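Local coordinates for protein L-lysine 6-monooxygenase involved in desferrioxamine biosynthesis (Erwinia amylovora CFBP1430, PDB 5O8P) that binds FAD and probably hydroxylates one amine of cadaverine with NADPH and oxygen, a step in building the siderophore desferrioxamine, at residues Leu26-Glu31 against Glu112-Leu117; Gln40-Asp45 against Arg118-Val123. All blocks are in the same frame, centred on the assembly; numbering follows the deposited sequence.

Contact 1: Leu26-Glu31 against Glu112-Leu117; sequences LSEPVE and ERLGNL
Ser27, near the C-terminal end of helix 18-27, faces Asn116 with its hydroxyl: OG stands 3.7 Å from Asn116 ND2, a van der Waals neighbour, while its hydrogen bond goes to the Leu23 carbonyl one turn back. The Asn116 amide gives ND2 to the carbonyl of Ala24, so Ser27 OG and Asn116 ND2 both bond to carbonyls of the same helix. Glu28 carries most of the contact. With CG anti to its own nitrogen (chi1 -152°) and the chain extended beyond, the side chain reaches straight across to the turn after helix 100-113. There OE2 accepts the Gly115 N-H, N to OE2 2.9 Å, on its syn side and 34° out of the carboxylate plane. The other oxygen, OE1, is hydrogen-bonded to Tyr75 OH and lies 3.5 Å from Leu114 CD2, the methyl that packs beneath the carboxylate carbon. Held at both oxygens, the carboxylate should have little freedom to rotate. From Ser27 to Val30 the chain folds into a type I beta turn. Here the first helix of the Rossmann-like FAD-binding fold is tied, at its C-terminal end, to the helix-to-strand connection leading into strand 117-118.

Contact 2: Gln40-Asp45 against Arg118-Val123; sequences QNPGFD and RWNTRV. With FAD (flavin-adenine dinucleotide), chain C.
The adenosine end of the FAD site is built here, where the loop after strand 35-38 lies along the start of strand 121-129. Trp119 lays one face against Gly43: Gly43 CA sits over the centre of the six-membered ring in a CH-pi contact, 3.8 Å from the centroid. Phe44 N follows over the same face, offset toward the rim, and Phe44 CB meets Trp119 CH2 at 3.9 Å. The Asn41 carbonyl oxygen lies at the indole edge, near CE3, and accepts the Asn120 N-H at 3.0 Å from N to O, nearly straight at the hydrogen (166°) but with the donor 40° above the carbonyl plane. The Pro42 and Asn120 side chains cross at about a right angle, Asn120 ND2 3.5 Å from Pro42 CB. In Gln40, CG sits between the backbone N and the carbonyl carbon (chi1 73°), from where the extended chain brings the amide over one face of the adenine, NE2 3.3 Å from FAD C4A. Its OE1 rests 3.3 Å from Arg122 CD; the Arg122 guanidinium itself is salt-bridged to Glu124. Val123 reads the adenine with its backbone: N donates to FAD N1A at 3.2 Å, and O accepts from N6A. Away from these bonds, Trp119 packs on Ala111 and Phe44 on Asn104 and Cys107 of helix 100-113, while Thr121 and Val123 touch Leu38 of strand 35-38 and also strand 134-141.

How the contacts relate
The two contacts lie on the same side of the chain's centre, about 16 Å apart between centres, and their segments alternate along the chain: 26-31, 40-45, 112-117, 118-123. Residues 112-117 run directly into 118-123, so one continuous stretch, from the end of helix 100-113 through strand 117-118 into strand 121-129, serves both. Strand 35-38, which pairs in parallel with 117-118 in the mixed sheet, connects the two earlier segments. Contact 1 is structural packing at the C-terminal end of helix 18-27, its Leu114 side chain about 13 Å from the FAD, whereas contact 2 meets the cofactor directly. Together they set the connection after helix 100-113 against the fold's first helix, then against the adenosine loop.

Contact 1: Leu26-Glu31 against Glu112-Leu117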
loop_
_atom_site.group_PDB
_atom_site.type_symbol
_atom_site.label_atom_id
_atom_site.label_comp_id
_atom_site.label_asym_id
_atom_site.label_seq_id
_atom_site.Cartn_x
_atom_site.Cartn_y
_atom_site.Cartn_z
ATOM N N LEU B 26 -11.869 -5.948 32.603
ATOM C CA LEU B 26 -10.696 -6.564 33.190
ATOM C C LEU B 26 -10.929 -6.942 34.638
ATOM O O LEU B 26 -10.422 -7.972 35.062
ATOM C CB LEU B 26 -9.463 -5.669 33.042
ATOM C CG LEU B 26 -8.955 -5.518 31.603
ATOM C CD1 LEU B 26 -7.819 -4.505 31.536
ATOM C CD2 LEU B 26 -8.501 -6.853 31.035
ATOM N N SER B 27 -11.696 -6.134 35.385
ATOM C CA SER B 27 -11.943 -6.404 36.822
ATOM C C SER B 27 -13.013 -7.449 37.100
ATOM O O SER B 27 -12.915 -8.129 38.108
ATOM C CB SER B 27 -12.254 -5.126 37.603
ATOM O OG SER B 27 -13.268 -4.357 37.025
ATOM N N GLU B 28 -14.018 -7.589 36.231
ATOM C CA GLU B 28 -15.130 -8.533 36.479
ATOM C C GLU B 28 -14.704 -9.953 36.904
ATOM O O GLU B 28 -15.166 -10.426 37.942
ATOM C CB GLU B 28 -16.099 -8.628 35.293
ATOM C CG GLU B 28 -17.524 -9.010 35.712
ATOM C CD GLU B 28 -18.489 -9.240 34.553
ATOM O OE1 GLU B 28 -18.018 -9.681 33.479
ATOM O OE2 GLU B 28 -19.720 -8.996 34.716
ATOM N N PRO B 29 -13.809 -10.622 36.137
ATOM C CA PRO B 29 -13.439 -12.006 36.489
ATOM C C PRO B 29 -12.392 -12.156 37.600
ATOM O O PRO B 29 -12.098 -13.283 37.978
ATOM C CB PRO B 29 -12.875 -12.550 35.175
ATOM C CG PRO B 29 -12.206 -11.371 34.585
ATOM C CD PRO B 29 -13.049 -10.169 34.958
ATOM N N VAL B 30 -11.849 -11.059 38.124
ATOM C CA VAL B 30 -10.860 -11.141 39.196
ATOM C C VAL B 30 -11.509 -11.610 40.516
ATOM O O VAL B 30 -12.489 -11.026 40.978
ATOM C CB VAL B 30 -10.143 -9.785 39.394
ATOM C CG1 VAL B 30 -9.149 -9.837 40.546
ATOM C CG2 VAL B 30 -9.439 -9.377 38.109
ATOM N N GLU B 31 -10.944 -12.665 41.110
ATOM C CA GLU B 31 -11.401 -13.202 42.397
ATOM C C GLU B 31 -11.125 -12.219 43.530
ATOM O O GLU B 31 -10.044 -11.650 43.610
ATOM C CB GLU B 31 -10.710 -14.543 42.704
ATOM C CG GLU B 31 -11.133 -15.690 41.773
ATOM C CD GLU B 31 -12.435 -16.391 42.188
ATOM O OE1 GLU B 31 -13.211 -15.837 43.005
ATOM O OE2 GLU B 31 -12.690 -17.512 41.691
ATOM N N GLU B 112 -23.429 -4.110 27.950
ATOM C CA GLU B 112 -24.621 -4.922 28.195
ATOM C C GLU B 112 -24.260 -6.234 28.933
ATOM O O GLU B 112 -24.891 -6.577 29.926
ATOM C CB GLU B 112 -25.362 -5.187 26.865
ATOM C CG GLU B 112 -26.878 -5.313 26.959
ATOM C CD GLU B 112 -27.357 -6.612 27.615
ATOM O OE1 GLU B 112 -26.665 -7.657 27.495
ATOM O OE2 GLU B 112 -28.443 -6.586 28.253
ATOM N N ARG B 113 -23.223 -6.934 28.474
ATOM C CA ARG B 113 -22.808 -8.230 29.063
ATOM C C ARG B 113 -22.346 -8.106 30.521
ATOM O O ARG B 113 -22.488 -9.041 31.303
ATOM C CB ARG B 113 -21.677 -8.870 28.240
ATOM C CG ARG B 113 -21.927 -10.295 27.766
ATOM C CD ARG B 113 -20.673 -10.906 27.132
ATOM N NE ARG B 113 -19.803 -11.426 28.194
ATOM C CZ ARG B 113 -19.293 -12.662 28.286
ATOM N NH1 ARG B 113 -19.506 -13.587 27.335
ATOM N NH2 ARG B 113 -18.553 -12.975 29.362
ATOM N N LEU B 114 -21.768 -6.962 30.873
ATOM C CA LEU B 114 -21.200 -6.765 32.199
ATOM C C LEU B 114 -22.263 -6.636 33.278
ATOM O O LEU B 114 -23.390 -6.201 33.026
ATOM C CB LEU B 114 -20.315 -5.512 32.238
ATOM C CG LEU B 114 -18.960 -5.595 31.530
ATOM C CD1 LEU B 114 -18.432 -4.197 31.200
ATOM C CD2 LEU B 114 -17.967 -6.341 32.390
ATOM N N GLY B 115 -21.864 -7.017 34.490
ATOM C CA GLY B 115 -22.674 -6.848 35.684
ATOM C C GLY B 115 -22.295 -5.661 36.561
ATOM O O GLY B 115 -23.120 -5.178 37.327
ATOM N N ASN B 116 -21.060 -5.181 36.454
ATOM C CA ASN B 116 -20.536 -4.182 37.402
ATOM C C ASN B 116 -20.791 -2.724 37.024
ATOM O O ASN B 116 -20.219 -1.831 37.646
ATOM C CB ASN B 116 -19.044 -4.416 37.682
ATOM C CG ASN B 116 -18.212 -4.572 36.425
ATOM O OD1 ASN B 116 -18.711 -4.417 35.307
ATOM N ND2 ASN B 116 -16.923 -4.910 36.604
ATOM N N LEU B 117 -21.656 -2.472 36.041
ATOM C CA LEU B 117 -21.958 -1.097 35.609
ATOM C C LEU B 117 -23.293 -0.624 36.163
ATOM O O LEU B 117 -24.231 -1.397 36.184
ATOM C CB LEU B 117 -21.988 -1.016 34.077
ATOM C CG LEU B 117 -20.761 -1.577 33.357
ATOM C CD1 LEU B 117 -20.907 -1.381 31.855
ATOM C CD2 LEU B 117 -19.484 -0.933 33.903
#

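Contact 2: Gln40-Asp45 against Arg118-Val123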
loop_
_atom_site.group_PDB
_atom_site.type_symbol
_atom_site.label_atom_id
_atom_site.label_comp_id
_atom_site.label_asym_id
_atom_site.label_seq_id
_atom_site.Cartn_x
_atom_site.Cartn_y
_atom_site.Cartn_z
ATOM N N GLN B 40 -23.526 8.767 34.420
ATOM C CA GLN B 40 -24.768 9.544 34.426
ATOM C C GLN B 40 -25.670 9.324 33.207
ATOM O O GLN B 40 -26.883 9.542 33.286
ATOM C CB GLN B 40 -24.478 11.026 34.623
ATOM C CG GLN B 40 -23.868 11.743 33.450
ATOM C CD GLN B 40 -23.302 13.086 33.862
ATOM O OE1 GLN B 40 -23.953 13.899 34.548
ATOM N NE2 GLN B 40 -22.082 13.325 33.451
ATOM N N ASN B 41 -25.086 8.893 32.098
ATOM C CA ASN B 41 -25.839 8.627 30.866
ATOM C C ASN B 41 -26.604 7.316 31.000
ATOM O O ASN B 41 -26.313 6.528 31.906
ATOM C CB ASN B 41 -24.898 8.578 29.659
ATOM C CG ASN B 41 -24.155 9.873 29.467
ATOM O OD1 ASN B 41 -22.937 9.888 29.402
ATOM N ND2 ASN B 41 -24.890 10.975 29.397
ATOM N N PRO B 42 -27.607 7.091 30.126
ATOM C CA PRO B 42 -28.402 5.857 30.189
ATOM C C PRO B 42 -27.727 4.609 29.611
ATOM O O PRO B 42 -28.150 3.492 29.892
ATOM C CB PRO B 42 -29.653 6.215 29.390
ATOM C CG PRO B 42 -29.198 7.242 28.419
ATOM C CD PRO B 42 -28.166 8.043 29.148
ATOM N N GLY B 43 -26.694 4.802 28.804
ATOM C CA GLY B 43 -25.906 3.694 28.294
ATOM C C GLY B 43 -24.614 4.211 27.721
ATOM O O GLY B 43 -24.343 5.425 27.735
ATOM N N PHE B 44 -23.804 3.289 27.215
ATOM C CA PHE B 44 -22.573 3.674 26.553
ATOM C C PHE B 44 -22.943 4.197 25.177
ATOM O O PHE B 44 -23.710 3.564 24.443
ATOM C CB PHE B 44 -21.625 2.496 26.417
ATOM C CG PHE B 44 -20.261 2.881 25.950
ATOM C CD1 PHE B 44 -19.280 3.240 26.872
ATOM C CD2 PHE B 44 -19.950 2.886 24.598
ATOM C CE1 PHE B 44 -17.996 3.573 26.458
ATOM C CE2 PHE B 44 -18.689 3.232 24.168
ATOM C CZ PHE B 44 -17.694 3.567 25.101
ATOM N N ASP B 45 -22.420 5.368 24.838
ATOM C CA ASP B 45 -22.667 5.960 23.533
ATOM C C ASP B 45 -21.562 6.976 23.314
ATOM O O ASP B 45 -21.593 8.079 23.855
ATOM C CB ASP B 45 -24.068 6.591 23.455
ATOM C CG ASP B 45 -24.704 6.499 22.060
ATOM O OD1 ASP B 45 -24.137 5.839 21.148
ATOM O OD2 ASP B 45 -25.800 7.096 21.885
ATOM N N ARG B 118 -23.356 0.633 36.600
ATOM C CA ARG B 118 -24.583 1.268 37.074
ATOM C C ARG B 118 -24.834 2.545 36.275
ATOM O O ARG B 118 -24.221 3.589 36.533
ATOM C CB ARG B 118 -24.484 1.604 38.576
ATOM C CG ARG B 118 -25.621 1.028 39.392
ATOM C CD ARG B 118 -25.249 -0.221 40.165
ATOM N NE ARG B 118 -24.891 -1.358 39.318
ATOM C CZ ARG B 118 -24.625 -2.595 39.763
ATOM N NH1 ARG B 118 -24.695 -2.901 41.065
ATOM N NH2 ARG B 118 -24.290 -3.543 38.896
ATOM N N TRP B 119 -25.731 2.462 35.299
ATOM C CA TRP B 119 -26.068 3.624 34.466
ATOM C C TRP B 119 -27.049 4.563 35.176
ATOM O O TRP B 119 -27.553 4.247 36.246
ATOM C CB TRP B 119 -26.638 3.165 33.119
ATOM C CG TRP B 119 -25.671 2.341 32.341
ATOM C CD1 TRP B 119 -25.699 0.992 32.169
ATOM C CD2 TRP B 119 -24.501 2.811 31.673
ATOM N NE1 TRP B 119 -24.621 0.587 31.426
ATOM C CE2 TRP B 119 -23.869 1.685 31.102
ATOM C CE3 TRP B 119 -23.926 4.077 31.493
ATOM C CZ2 TRP B 119 -22.690 1.783 30.355
ATOM C CZ3 TRP B 119 -22.751 4.184 30.760
ATOM C CH2 TRP B 119 -22.147 3.043 30.194
ATOM N N ASN B 120 -27.306 5.723 34.574
ATOM C CA ASN B 120 -28.255 6.715 35.114
ATOM C C ASN B 120 -27.935 7.115 36.562
ATOM O O ASN B 120 -28.813 7.245 37.379
ATOM C CB ASN B 120 -29.703 6.214 34.966
ATOM C CG ASN B 120 -30.122 6.067 33.507
ATOM O OD1 ASN B 120 -30.489 4.975 33.067
ATOM N ND2 ASN B 120 -30.044 7.169 32.737
ATOM N N THR B 121 -26.660 7.344 36.842
ATOM C CA THR B 121 -26.162 7.617 38.187
ATOM C C THR B 121 -25.153 8.765 38.152
ATOM O O THR B 121 -23.973 8.564 37.862
ATOM C CB THR B 121 -25.491 6.340 38.736
ATOM O OG1 THR B 121 -26.332 5.214 38.484
ATOM C CG2 THR B 121 -25.221 6.438 40.213
ATOM N N ARG B 122 -25.633 9.974 38.412
ATOM C CA ARG B 122 -24.784 11.165 38.397
ATOM C C ARG B 122 -24.181 11.330 39.783
ATOM O O ARG B 122 -24.900 11.506 40.761
ATOM C CB ARG B 122 -25.588 12.410 38.004
ATOM C CG ARG B 122 -24.796 13.711 37.921
ATOM C CD ARG B 122 -25.592 14.834 37.280
ATOM N NE ARG B 122 -26.746 15.210 38.114
ATOM C CZ ARG B 122 -28.041 14.984 37.830
ATOM N NH1 ARG B 122 -28.432 14.381 36.700
ATOM N NH2 ARG B 122 -28.976 15.379 38.690
ATOM N N VAL B 123 -22.862 11.249 39.860
ATOM C CA VAL B 123 -22.144 11.521 41.104
ATOM C C VAL B 123 -22.139 13.022 41.325
ATOM O O VAL B 123 -21.781 13.770 40.413
ATOM C CB VAL B 123 -20.707 10.987 41.043
ATOM C CG1 VAL B 123 -19.883 11.475 42.232
ATOM C CG2 VAL B 123 -20.730 9.467 40.971
HETATM P PA FAD C . -15.512 9.599 27.873
HETATM O O1A FAD C . -16.385 9.295 26.670
HETATM O O2A FAD C . -15.173 11.035 28.197
HETATM O O5B FAD C . -16.263 8.914 29.128
HETATM C C5B FAD C . -16.657 9.647 30.284
HETATM C C4B FAD C . -18.003 9.201 30.844
HETATM O O4B FAD C . -18.121 9.650 32.203
HETATM C C3B FAD C . -19.182 9.803 30.088
HETATM O O3B FAD C . -20.128 8.764 29.804
HETATM C C2B FAD C . -19.720 10.890 31.017
HETATM O O2B FAD C . -21.131 11.106 30.914
HETATM C C1B FAD C . -19.364 10.343 32.386
HETATM N N9A FAD C . -19.325 11.330 33.499
HETATM C C8A FAD C . -18.677 12.512 33.563
HETATM N N7A FAD C . -18.897 13.110 34.768
HETATM C C5A FAD C . -19.699 12.301 35.493
HETATM C C6A FAD C . -20.329 12.308 36.842
HETATM N N6A FAD C . -20.140 13.341 37.698
HETATM N N1A FAD C . -21.097 11.244 37.195
HETATM C C2A FAD C . -21.304 10.201 36.363
HETATM N N3A FAD C . -20.771 10.137 35.128
HETATM C C4A FAD C . -19.975 11.130 34.647
HETATM N N1 FAD C . -8.340 7.626 20.806
HETATM C C2 FAD C . -7.803 6.525 20.218
HETATM O O2 FAD C . -6.858 5.947 20.801
HETATM N N3 FAD C . -8.259 6.037 19.042
HETATM C C4 FAD C . -9.272 6.619 18.375
HETATM O O4 FAD C . -9.670 6.154 17.290
HETATM C C4X FAD C . -9.913 7.828 18.951
HETATM N N5 FAD C . -10.937 8.457 18.334
HETATM C C5X FAD C . -11.497 9.560 18.884
HETATM C C6 FAD C . -12.547 10.168 18.201
HETATM C C7 FAD C . -13.175 11.304 18.706
HETATM C C7M FAD C . -14.309 11.947 17.945
HETATM C C8 FAD C . -12.707 11.874 20.003
HETATM C C8M FAD C . -13.368 13.101 20.570
HETATM C C9 FAD C . -11.653 11.274 20.694
HETATM C C9A FAD C . -11.011 10.125 20.196
HETATM N N10 FAD C . -9.926 9.470 20.872
HETATM C C10 FAD C . -9.367 8.319 20.249
HETATM C "C1'" FAD C . -9.363 9.923 22.173
HETATM C "C2'" FAD C . -9.991 9.190 23.382
HETATM O "O2'" FAD C . -10.041 7.769 23.139
HETATM C "C3'" FAD C . -11.396 9.698 23.757
HETATM O "O3'" FAD C . -11.350 11.090 24.108
HETATM C "C4'" FAD C . -12.035 8.924 24.918
HETATM O "O4'" FAD C . -13.461 9.006 24.819
HETATM C "C5'" FAD C . -11.607 9.448 26.286
HETATM O "O5'" FAD C . -11.781 8.414 27.257
HETATM P P FAD C . -12.764 8.625 28.503
HETATM O O1P FAD C . -12.788 7.337 29.302
HETATM O O2P FAD C . -12.274 9.896 29.139
HETATM O O3P FAD C . -14.140 8.753 27.642
#